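Local coordinates for protein transcriptional regulator, MarR family (PDB 3S2W) that probably binds DNA as a winged-helix transcription factor of the MarR family and regulates gene transcription, at residues 50-55 / 86-91; 55-60 / 120-125; 93-98 / 107-112. All coordinates share one frame; numbering follows the deposited sequence.

Contact 1: residues 50-55 / 86-91; sequences SGQFPF and QKLVDE. With SO4 (sulfate ion), chain I.
The amide of Q52 and the carboxylate of E91 approach from opposite directions, their planes 32° apart, and the F55 ring has G51 O at its edge, in plane. This is winged helix-turn-helix packing: the start of helix 53-61 lies against the end of helix 78-90, which in MarR relatives is the DNA-recognition helix. CG of Q52 stands anti to the carbonyl carbon (chi1 -60°) and the chain runs on extended, which carries the amide past L88, the two side chains sliding by each other in opposite directions. Q52 CB sits 3.8 Å from L88 CG, while the methyl L88 CD1 comes within 4.1 Å of F55 CB. Beyond CB, F55 turns away from L88, and its ring packs among T81, A84 and I85 of helix 78-90 and L70 and L74 of helix 67-74. The exposed K87 passes alongside the Q52 amide with its extended chain, K87 CB lying 3.8 Å from Q52 CD. K87 NZ makes a weak hydrogen bond of 3.3 Å to sulfate O3. The anion, probably from the crystallisation liquor, thus lies between a lysine and a backbone amide: G51 N donates to sulfate O4 at 2.9 Å, with an N-H...O angle of 146°.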
loop_
_atom_site.group_PDB
_atom_site.type_symbol
_atom_site.label_atom_id
_atom_site.label_comp_id
_atom_site.label_asym_id
_atom_site.label_seq_id
_atom_site.Cartn_x
_atom_site.Cartn_y
_atom_site.Cartn_z
ATOM N N SER A 50 -12.788 1.825 0.710
ATOM C CA SER A 50 -11.421 2.340 0.704
ATOM C C SER A 50 -10.717 2.141 -0.633
ATOM O O SER A 50 -9.648 2.694 -0.862
ATOM C CB SER A 50 -10.609 1.673 1.817
ATOM O OG SER A 50 -10.664 0.269 1.676
ATOM N N GLY A 51 -11.303 1.337 -1.512
ATOM C CA GLY A 51 -10.815 1.235 -2.880
ATOM C C GLY A 51 -11.169 2.434 -3.764
ATOM O O GLY A 51 -10.507 2.704 -4.773
ATOM N N GLN A 52 -12.207 3.166 -3.373
ATOM C CA GLN A 52 -12.663 4.335 -4.112
ATOM C C GLN A 52 -12.003 5.622 -3.638
ATOM O O GLN A 52 -11.980 6.622 -4.354
ATOM C CB GLN A 52 -14.165 4.463 -3.955
ATOM C CG GLN A 52 -14.941 3.256 -4.483
ATOM C CD GLN A 52 -16.286 3.124 -3.817
ATOM O OE1 GLN A 52 -17.000 4.109 -3.656
ATOM N NE2 GLN A 52 -16.633 1.915 -3.400
ATOM N N PHE A 53 -11.483 5.603 -2.421
ATOM C CA PHE A 53 -10.951 6.804 -1.804
ATOM C C PHE A 53 -9.862 7.493 -2.636
ATOM O O PHE A 53 -9.888 8.713 -2.793
ATOM C CB PHE A 53 -10.394 6.455 -0.442
ATOM C CG PHE A 53 -10.034 7.635 0.376
ATOM C CD1 PHE A 53 -8.706 7.919 0.662
ATOM C CD2 PHE A 53 -11.024 8.472 0.879
ATOM C CE1 PHE A 53 -8.378 9.029 1.435
ATOM C CE2 PHE A 53 -10.701 9.566 1.655
ATOM C CZ PHE A 53 -9.380 9.841 1.942
ATOM N N PRO A 54 -8.906 6.713 -3.176
ATOM C CA PRO A 54 -7.785 7.280 -3.931
ATOM C C PRO A 54 -8.279 8.030 -5.179
ATOM O O PRO A 54 -7.794 9.139 -5.403
ATOM C CB PRO A 54 -6.963 6.047 -4.328
ATOM C CG PRO A 54 -7.455 4.960 -3.495
ATOM C CD PRO A 54 -8.893 5.246 -3.226
ATOM N N PHE A 55 -9.224 7.460 -5.941
ATOM C CA PHE A 55 -9.888 8.169 -7.066
ATOM C C PHE A 55 -10.588 9.452 -6.628
ATOM O O PHE A 55 -10.334 10.525 -7.160
ATOM C CB PHE A 55 -10.889 7.254 -7.818
ATOM C CG PHE A 55 -10.241 6.033 -8.423
ATOM C CD1 PHE A 55 -9.594 6.114 -9.651
ATOM C CD2 PHE A 55 -10.236 4.814 -7.734
ATOM C CE1 PHE A 55 -8.965 5.019 -10.192
ATOM C CE2 PHE A 55 -9.608 3.701 -8.279
ATOM C CZ PHE A 55 -8.969 3.804 -9.509
ATOM N N GLN A 86 -17.215 2.882 -11.178
ATOM C CA GLN A 86 -18.616 2.522 -11.237
ATOM C C GLN A 86 -19.356 2.629 -9.881
ATOM O O GLN A 86 -20.540 2.959 -9.851
ATOM C CB GLN A 86 -18.819 1.141 -11.832
ATOM C CG GLN A 86 -20.277 0.788 -11.848
ATOM C CD GLN A 86 -20.984 1.454 -12.997
ATOM O OE1 GLN A 86 -20.599 1.276 -14.154
ATOM N NE2 GLN A 86 -22.021 2.232 -12.690
ATOM N N LYS A 87 -18.686 2.350 -8.765
ATOM C CA LYS A 87 -19.394 2.407 -7.480
ATOM C C LYS A 87 -19.544 3.858 -7.071
ATOM O O LYS A 87 -20.532 4.240 -6.439
ATOM C CB LYS A 87 -18.670 1.626 -6.384
ATOM C CG LYS A 87 -18.660 0.105 -6.573
ATOM C CD LYS A 87 -17.786 -0.530 -5.501
ATOM C CE LYS A 87 -17.921 -2.058 -5.431
ATOM N NZ LYS A 87 -17.530 -2.575 -4.067
ATOM N N LEU A 88 -18.559 4.668 -7.460
ATOM C CA LEU A 88 -18.595 6.092 -7.198
ATOM C C LEU A 88 -19.749 6.720 -7.984
ATOM O O LEU A 88 -20.408 7.647 -7.503
ATOM C CB LEU A 88 -17.256 6.723 -7.568
ATOM C CG LEU A 88 -16.152 6.507 -6.528
ATOM C CD1 LEU A 88 -14.858 7.038 -7.024
ATOM C CD2 LEU A 88 -16.502 7.207 -5.240
ATOM N N VAL A 89 -20.012 6.190 -9.182
ATOM C CA VAL A 89 -21.130 6.677 -9.980
ATOM C C VAL A 89 -22.449 6.241 -9.370
ATOM O O VAL A 89 -23.379 7.037 -9.265
ATOM C CB VAL A 89 -21.068 6.237 -11.460
ATOM C CG1 VAL A 89 -22.387 6.504 -12.106
ATOM C CG2 VAL A 89 -20.002 7.008 -12.190
ATOM N N ASP A 90 -22.532 4.982 -8.951
ATOM C CA ASP A 90 -23.776 4.456 -8.383
ATOM C C ASP A 90 -24.121 5.076 -7.039
ATOM O O ASP A 90 -25.279 5.126 -6.636
ATOM C CB ASP A 90 -23.732 2.933 -8.286
ATOM C CG ASP A 90 -23.715 2.255 -9.665
ATOM O OD1 ASP A 90 -24.263 2.840 -10.641
ATOM O OD2 ASP A 90 -23.157 1.133 -9.765
ATOM N N GLU A 91 -23.105 5.555 -6.344
ATOM C CA GLU A 91 -23.309 6.242 -5.077
ATOM C C GLU A 91 -23.627 7.711 -5.318
ATOM O O GLU A 91 -23.988 8.429 -4.406
ATOM C CB GLU A 91 -22.069 6.071 -4.187
ATOM C CG GLU A 91 -21.854 4.606 -3.724
ATOM C CD GLU A 91 -20.391 4.139 -3.720
ATOM O OE1 GLU A 91 -20.164 2.910 -3.832
ATOM O OE2 GLU A 91 -19.472 4.981 -3.593
HETATM S S SO4 I . -14.266 -0.909 -2.620
HETATM O O1 SO4 I . -14.033 -2.130 -3.382
HETATM O O2 SO4 I . -14.212 0.232 -3.534
HETATM O O3 SO4 I . -15.590 -0.968 -1.989
HETATM O O4 SO4 I . -13.211 -0.792 -1.614
#

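Contact 2: residues 55-60 / 120-125; sequences FLMRLY and DMKKIA
M57 meeting M121 joins helix 53-61 of the winged-helix domain to the long helix 112-133, which in MarR relatives runs from the DNA-binding domain toward the dimerisation region. The short segments cross at -115° with their axes 11.0 Å apart, a spacing filled by long side chains. Both methionines are selenomethionine. M57 starts with CG anti to the carbonyl carbon (chi1 -69°) and bends at chi2 and chi3, which brings its selenium across M121 CB at 3.8 Å. From there its terminal CE reaches K122 CG, also at 3.8 Å, and A125 CB at 4.4 Å. M121 in turn lays its CG at the edge of the Y60 ring, 4.0 Å from Y60 CE2, and L56 CD2 approaches the same CG at 4.3 Å. One ring face of Y60 is covered by its own helix, with L56 O 3.3 Å above the plane, offset toward the rim. Polar ends are satisfied elsewhere: Y60 OH bonds to G114 O, and K122 NZ forms a salt bridge with E118. Between the segments themselves, cohesion therefore rests on dispersion among selenium, methyl, methylene and ring-edge atoms, which depends on shape more than on exact bond direction.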
loop_
_atom_site.group_PDB
_atom_site.type_symbol
_atom_site.label_atom_id
_atom_site.label_comp_id
_atom_site.label_asym_id
_atom_site.label_seq_id
_atom_site.Cartn_x
_atom_site.Cartn_y
_atom_site.Cartn_z
ATOM N N PHE A 55 -9.224 7.460 -5.941
ATOM C CA PHE A 55 -9.888 8.169 -7.066
ATOM C C PHE A 55 -10.588 9.452 -6.628
ATOM O O PHE A 55 -10.334 10.525 -7.160
ATOM C CB PHE A 55 -10.889 7.254 -7.818
ATOM C CG PHE A 55 -10.241 6.033 -8.423
ATOM C CD1 PHE A 55 -9.594 6.114 -9.651
ATOM C CD2 PHE A 55 -10.236 4.814 -7.734
ATOM C CE1 PHE A 55 -8.965 5.019 -10.192
ATOM C CE2 PHE A 55 -9.608 3.701 -8.279
ATOM C CZ PHE A 55 -8.969 3.804 -9.509
ATOM N N LEU A 56 -11.479 9.351 -5.660
ATOM C CA LEU A 56 -12.106 10.559 -5.154
ATOM C C LEU A 56 -11.047 11.635 -4.837
ATOM O O LEU A 56 -11.174 12.768 -5.291
ATOM C CB LEU A 56 -12.968 10.232 -3.946
ATOM C CG LEU A 56 -14.222 11.077 -3.768
ATOM C CD1 LEU A 56 -15.079 11.078 -5.034
ATOM C CD2 LEU A 56 -15.026 10.591 -2.563
HETATM N N MSE A 57 -9.993 11.279 -4.099
HETATM C CA MSE A 57 -8.983 12.258 -3.692
HETATM C C MSE A 57 -8.273 12.879 -4.897
HETATM O O MSE A 57 -7.908 14.052 -4.881
HETATM C CB MSE A 57 -7.948 11.640 -2.726
HETATM C CG MSE A 57 -8.503 11.282 -1.329
HETATM SE SE MSE A 57 -9.318 12.811 -0.368
HETATM C CE MSE A 57 -7.707 13.762 0.200
ATOM N N ARG A 58 -8.084 12.088 -5.944
ATOM C CA ARG A 58 -7.477 12.588 -7.173
ATOM C C ARG A 58 -8.378 13.591 -7.906
ATOM O O ARG A 58 -7.909 14.634 -8.361
ATOM C CB ARG A 58 -7.121 11.418 -8.090
ATOM C CG ARG A 58 -6.264 11.802 -9.278
ATOM C CD ARG A 58 -4.990 12.470 -8.838
ATOM N NE ARG A 58 -4.516 13.396 -9.855
ATOM C CZ ARG A 58 -3.384 13.253 -10.531
ATOM N NH1 ARG A 58 -2.581 12.224 -10.292
ATOM N NH2 ARG A 58 -3.058 14.156 -11.442
ATOM N N LEU A 59 -9.669 13.282 -8.014
ATOM C CA LEU A 59 -10.599 14.206 -8.644
ATOM C C LEU A 59 -10.636 15.560 -7.938
ATOM O O LEU A 59 -10.833 16.580 -8.594
ATOM C CB LEU A 59 -11.996 13.605 -8.725
ATOM C CG LEU A 59 -12.046 12.466 -9.723
ATOM C CD1 LEU A 59 -13.346 11.696 -9.564
ATOM C CD2 LEU A 59 -11.896 13.040 -11.120
ATOM N N TYR A 60 -10.453 15.572 -6.613
ATOM C CA TYR A 60 -10.364 16.844 -5.870
ATOM C C TYR A 60 -9.135 17.659 -6.265
ATOM O O TYR A 60 -9.132 18.882 -6.113
ATOM C CB TYR A 60 -10.340 16.638 -4.351
ATOM C CG TYR A 60 -11.599 16.046 -3.796
ATOM C CD1 TYR A 60 -12.835 16.486 -4.234
ATOM C CD2 TYR A 60 -11.555 15.031 -2.848
ATOM C CE1 TYR A 60 -13.997 15.945 -3.740
ATOM C CE2 TYR A 60 -12.718 14.475 -2.350
ATOM C CZ TYR A 60 -13.934 14.942 -2.800
ATOM O OH TYR A 60 -15.103 14.412 -2.324
ATOM N N ASP A 120 -14.974 16.595 4.315
ATOM C CA ASP A 120 -15.029 15.382 5.129
ATOM C C ASP A 120 -13.875 14.416 4.776
ATOM O O ASP A 120 -13.202 13.894 5.660
ATOM C CB ASP A 120 -16.383 14.689 4.970
ATOM C CG ASP A 120 -17.570 15.647 5.166
ATOM O OD1 ASP A 120 -17.912 16.398 4.204
ATOM O OD2 ASP A 120 -18.163 15.628 6.278
HETATM N N MSE A 121 -13.649 14.199 3.484
HETATM C CA MSE A 121 -12.566 13.347 3.026
HETATM C C MSE A 121 -11.203 13.900 3.454
HETATM O O MSE A 121 -10.370 13.180 4.014
HETATM C CB MSE A 121 -12.615 13.237 1.510
HETATM C CG MSE A 121 -13.924 12.679 0.974
HETATM SE SE MSE A 121 -14.299 10.869 1.627
HETATM C CE MSE A 121 -15.397 11.305 3.173
ATOM N N LYS A 122 -10.963 15.179 3.202
ATOM C CA LYS A 122 -9.662 15.724 3.546
ATOM C C LYS A 122 -9.404 15.677 5.052
ATOM O O LYS A 122 -8.250 15.508 5.498
ATOM C CB LYS A 122 -9.463 17.116 2.940
ATOM C CG LYS A 122 -9.035 17.062 1.443
ATOM C CD LYS A 122 -8.780 18.454 0.845
ATOM C CE LYS A 122 -8.246 18.371 -0.593
ATOM N NZ LYS A 122 -8.284 19.691 -1.319
ATOM N N LYS A 123 -10.482 15.791 5.833
ATOM C CA LYS A 123 -10.386 15.740 7.294
ATOM C C LYS A 123 -10.070 14.331 7.807
ATOM O O LYS A 123 -9.299 14.156 8.759
ATOM C CB LYS A 123 -11.682 16.223 7.941
ATOM C CG LYS A 123 -11.631 16.210 9.450
ATOM C CD LYS A 123 -13.028 16.245 10.037
ATOM C CE LYS A 123 -13.033 16.479 11.555
ATOM N NZ LYS A 123 -14.424 16.375 12.122
ATOM N N ILE A 124 -10.695 13.332 7.185
ATOM C CA ILE A 124 -10.411 11.938 7.474
ATOM C C ILE A 124 -8.949 11.603 7.172
ATOM O O ILE A 124 -8.315 10.903 7.948
ATOM C CB ILE A 124 -11.275 10.999 6.633
ATOM C CG1 ILE A 124 -12.747 11.102 7.028
ATOM C CG2 ILE A 124 -10.778 9.606 6.787
ATOM C CD1 ILE A 124 -13.012 10.642 8.418
ATOM N N ALA A 125 -8.430 12.090 6.042
ATOM C CA ALA A 125 -7.022 11.897 5.683
ATOM C C ALA A 125 -6.111 12.574 6.709
ATOM O O ALA A 125 -5.015 12.120 6.974
ATOM C CB ALA A 125 -6.731 12.450 4.273
#

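Contact 3: residues 93-98 / 107-112; sequences YVFRQR and RVFLTE
T111 OG1 is gripped twice, by G92 O and by G114 N, while the backbone N of the same threonine donates to Y93 O across the contact (3.1 Å, N-H...O angle 169°). T111 is thus the N-cap of helix 112-133 and also closes one end of the strand pairing. Replacing it with an alanine would probably leave G114 N without its cap and G92 O without its hydroxyl partner, and open a gap beside the F95 ring where T111 CG2 now sits at the edge, 3.8 Å from F95 CD2. Farther along, F95 and F109 form a hydrogen-bonded antiparallel pair, with F95 N to F109 O and F109 N to F95 O both at 2.9 Å. F95 CG stands between its backbone N and carbonyl carbon (chi1 71°), which folds the ring back over F109 CB, a CH-pi contact 3.8 Å from CB to the F95 ring centroid. The two rings lie near parallel (12°) but slid apart with little overlap. V94 and V108 pack on L59, and L110 on L56, of helix 53-61. A two-stranded antiparallel hairpin set against the helices in this way is the wing of the winged-helix fold.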
loop_
_atom_site.group_PDB
_atom_site.type_symbol
_atom_site.label_atom_id
_atom_site.label_comp_id
_atom_site.label_asym_id
_atom_site.label_seq_id
_atom_site.Cartn_x
_atom_site.Cartn_y
_atom_site.Cartn_z
ATOM N N TYR A 93 -21.503 10.145 -6.623
ATOM C CA TYR A 93 -20.410 11.058 -6.309
ATOM C C TYR A 93 -19.667 11.524 -7.539
ATOM O O TYR A 93 -18.957 12.521 -7.500
ATOM C CB TYR A 93 -19.415 10.406 -5.366
ATOM C CG TYR A 93 -19.955 10.209 -3.989
ATOM C CD1 TYR A 93 -20.582 11.245 -3.325
ATOM C CD2 TYR A 93 -19.856 8.979 -3.356
ATOM C CE1 TYR A 93 -21.073 11.066 -2.073
ATOM C CE2 TYR A 93 -20.346 8.794 -2.106
ATOM C CZ TYR A 93 -20.952 9.838 -1.465
ATOM O OH TYR A 93 -21.448 9.666 -0.212
ATOM N N VAL A 94 -19.794 10.785 -8.631
ATOM C CA VAL A 94 -19.148 11.218 -9.860
ATOM C C VAL A 94 -19.982 10.838 -11.032
ATOM O O VAL A 94 -20.811 9.942 -10.935
ATOM C CB VAL A 94 -17.790 10.559 -10.077
ATOM C CG1 VAL A 94 -16.899 10.821 -8.901
ATOM C CG2 VAL A 94 -17.962 9.061 -10.370
ATOM N N PHE A 95 -19.735 11.502 -12.153
ATOM C CA PHE A 95 -20.369 11.098 -13.397
ATOM C C PHE A 95 -19.325 11.013 -14.470
ATOM O O PHE A 95 -18.220 11.541 -14.309
ATOM C CB PHE A 95 -21.549 12.007 -13.786
ATOM C CG PHE A 95 -21.149 13.389 -14.247
ATOM C CD1 PHE A 95 -20.873 13.641 -15.589
ATOM C CD2 PHE A 95 -21.084 14.444 -13.348
ATOM C CE1 PHE A 95 -20.519 14.903 -16.009
ATOM C CE2 PHE A 95 -20.733 15.724 -13.776
ATOM C CZ PHE A 95 -20.454 15.953 -15.102
ATOM N N ARG A 96 -19.672 10.290 -15.530
ATOM C CA ARG A 96 -18.798 10.051 -16.672
ATOM C C ARG A 96 -19.295 10.850 -17.868
ATOM O O ARG A 96 -20.496 11.007 -18.072
ATOM C CB ARG A 96 -18.856 8.585 -17.082
ATOM C CG ARG A 96 -17.990 7.619 -16.326
ATOM C CD ARG A 96 -18.633 6.220 -16.477
ATOM N NE ARG A 96 -17.747 5.122 -16.121
ATOM C CZ ARG A 96 -18.142 4.038 -15.462
ATOM N NH1 ARG A 96 -19.419 3.922 -15.090
ATOM N NH2 ARG A 96 -17.263 3.064 -15.174
ATOM N N GLN A 97 -18.376 11.313 -18.694
ATOM C CA GLN A 97 -18.768 11.980 -19.924
ATOM C C GLN A 97 -17.839 11.555 -21.022
ATOM O O GLN A 97 -16.630 11.707 -20.888
ATOM C CB GLN A 97 -18.697 13.488 -19.759
ATOM C CG GLN A 97 -20.036 14.163 -19.890
ATOM C CD GLN A 97 -20.444 14.306 -21.327
ATOM O OE1 GLN A 97 -19.721 14.905 -22.119
ATOM N NE2 GLN A 97 -21.593 13.741 -21.683
ATOM N N ARG A 98 -18.405 10.989 -22.085
ATOM C CA ARG A 98 -17.650 10.663 -23.292
ATOM C C ARG A 98 -17.241 11.944 -24.000
ATOM O O ARG A 98 -18.075 12.818 -24.225
ATOM C CB ARG A 98 -18.523 9.848 -24.244
ATOM C CG ARG A 98 -17.805 9.360 -25.495
ATOM C CD ARG A 98 -18.791 8.736 -26.482
ATOM N NE ARG A 98 -19.938 8.140 -25.795
ATOM C CZ ARG A 98 -21.202 8.537 -25.935
ATOM N NH1 ARG A 98 -22.164 7.923 -25.256
ATOM N NH2 ARG A 98 -21.508 9.537 -26.754
ATOM N N ARG A 107 -14.375 10.681 -19.602
ATOM C CA ARG A 107 -13.866 11.633 -18.611
ATOM C C ARG A 107 -14.712 11.618 -17.338
ATOM O O ARG A 107 -15.949 11.590 -17.400
ATOM C CB ARG A 107 -13.841 13.052 -19.191
ATOM C CG ARG A 107 -12.478 13.493 -19.665
ATOM C CD ARG A 107 -12.471 14.864 -20.331
ATOM N NE ARG A 107 -11.089 15.220 -20.656
ATOM C CZ ARG A 107 -10.438 14.796 -21.740
ATOM N NH1 ARG A 107 -9.174 15.153 -21.946
ATOM N NH2 ARG A 107 -11.050 14.014 -22.624
ATOM N N VAL A 108 -14.068 11.644 -16.176
ATOM C CA VAL A 108 -14.843 11.570 -14.940
ATOM C C VAL A 108 -14.820 12.881 -14.180
ATOM O O VAL A 108 -13.791 13.546 -14.090
ATOM C CB VAL A 108 -14.466 10.354 -14.038
ATOM C CG1 VAL A 108 -13.693 9.319 -14.824
ATOM C CG2 VAL A 108 -13.685 10.793 -12.835
ATOM N N PHE A 109 -15.990 13.250 -13.666
ATOM C CA PHE A 109 -16.193 14.529 -13.024
ATOM C C PHE A 109 -16.881 14.317 -11.688
ATOM O O PHE A 109 -17.693 13.411 -11.541
ATOM C CB PHE A 109 -17.112 15.392 -13.875
ATOM C CG PHE A 109 -16.496 15.908 -15.145
ATOM C CD1 PHE A 109 -15.953 17.188 -15.195
ATOM C CD2 PHE A 109 -16.510 15.147 -16.304
ATOM C CE1 PHE A 109 -15.396 17.694 -16.370
ATOM C CE2 PHE A 109 -15.944 15.652 -17.496
ATOM C CZ PHE A 109 -15.389 16.931 -17.520
ATOM N N LEU A 110 -16.579 15.167 -10.712
ATOM C CA LEU A 110 -17.324 15.166 -9.453
ATOM C C LEU A 110 -18.724 15.732 -9.663
ATOM O O LEU A 110 -18.904 16.710 -10.396
ATOM C CB LEU A 110 -16.579 15.984 -8.400
ATOM C CG LEU A 110 -15.261 15.354 -7.932
ATOM C CD1 LEU A 110 -14.298 16.435 -7.431
ATOM C CD2 LEU A 110 -15.503 14.242 -6.860
ATOM N N THR A 111 -19.720 15.109 -9.043
ATOM C CA THR A 111 -21.046 15.712 -8.960
ATOM C C THR A 111 -21.082 16.694 -7.785
ATOM O O THR A 111 -20.109 16.821 -7.037
ATOM C CB THR A 111 -22.111 14.663 -8.694
ATOM O OG1 THR A 111 -21.825 14.034 -7.442
ATOM C CG2 THR A 111 -22.122 13.606 -9.801
ATOM N N GLU A 112 -22.202 17.382 -7.600
ATOM C CA GLU A 112 -22.301 18.284 -6.456
ATOM C C GLU A 112 -22.171 17.518 -5.149
ATOM O O GLU A 112 -21.402 17.909 -4.274
ATOM C CB GLU A 112 -23.578 19.138 -6.499
ATOM C CG GLU A 112 -23.345 20.501 -7.147
ATOM C CD GLU A 112 -22.273 21.324 -6.417
ATOM O OE1 GLU A 112 -22.412 21.524 -5.192
ATOM O OE2 GLU A 112 -21.293 21.764 -7.063
#

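In the fold
Contact 1 and contact 2 share F55 and helix 53-61, with centres about 11 Å apart; that helix meets helix 78-90 in one and helix 112-133 in the other. Contact 3 lies about 11 Å from contact 1 and about 15 Å from contact 2, centre to centre. Along the chain, contacts 1 and 2 interleave, contact 3 follows contact 1, and the hairpin of contact 3 is nested in the loop that contact 2 closes. L56 touches both L88 and L110, so one leucine spans all three. The presumed recognition helix, the wing and the helix leading to the dimerisation region are therefore packed around helix 53-61, consistent with one compact DNA-binding domain built around this helix.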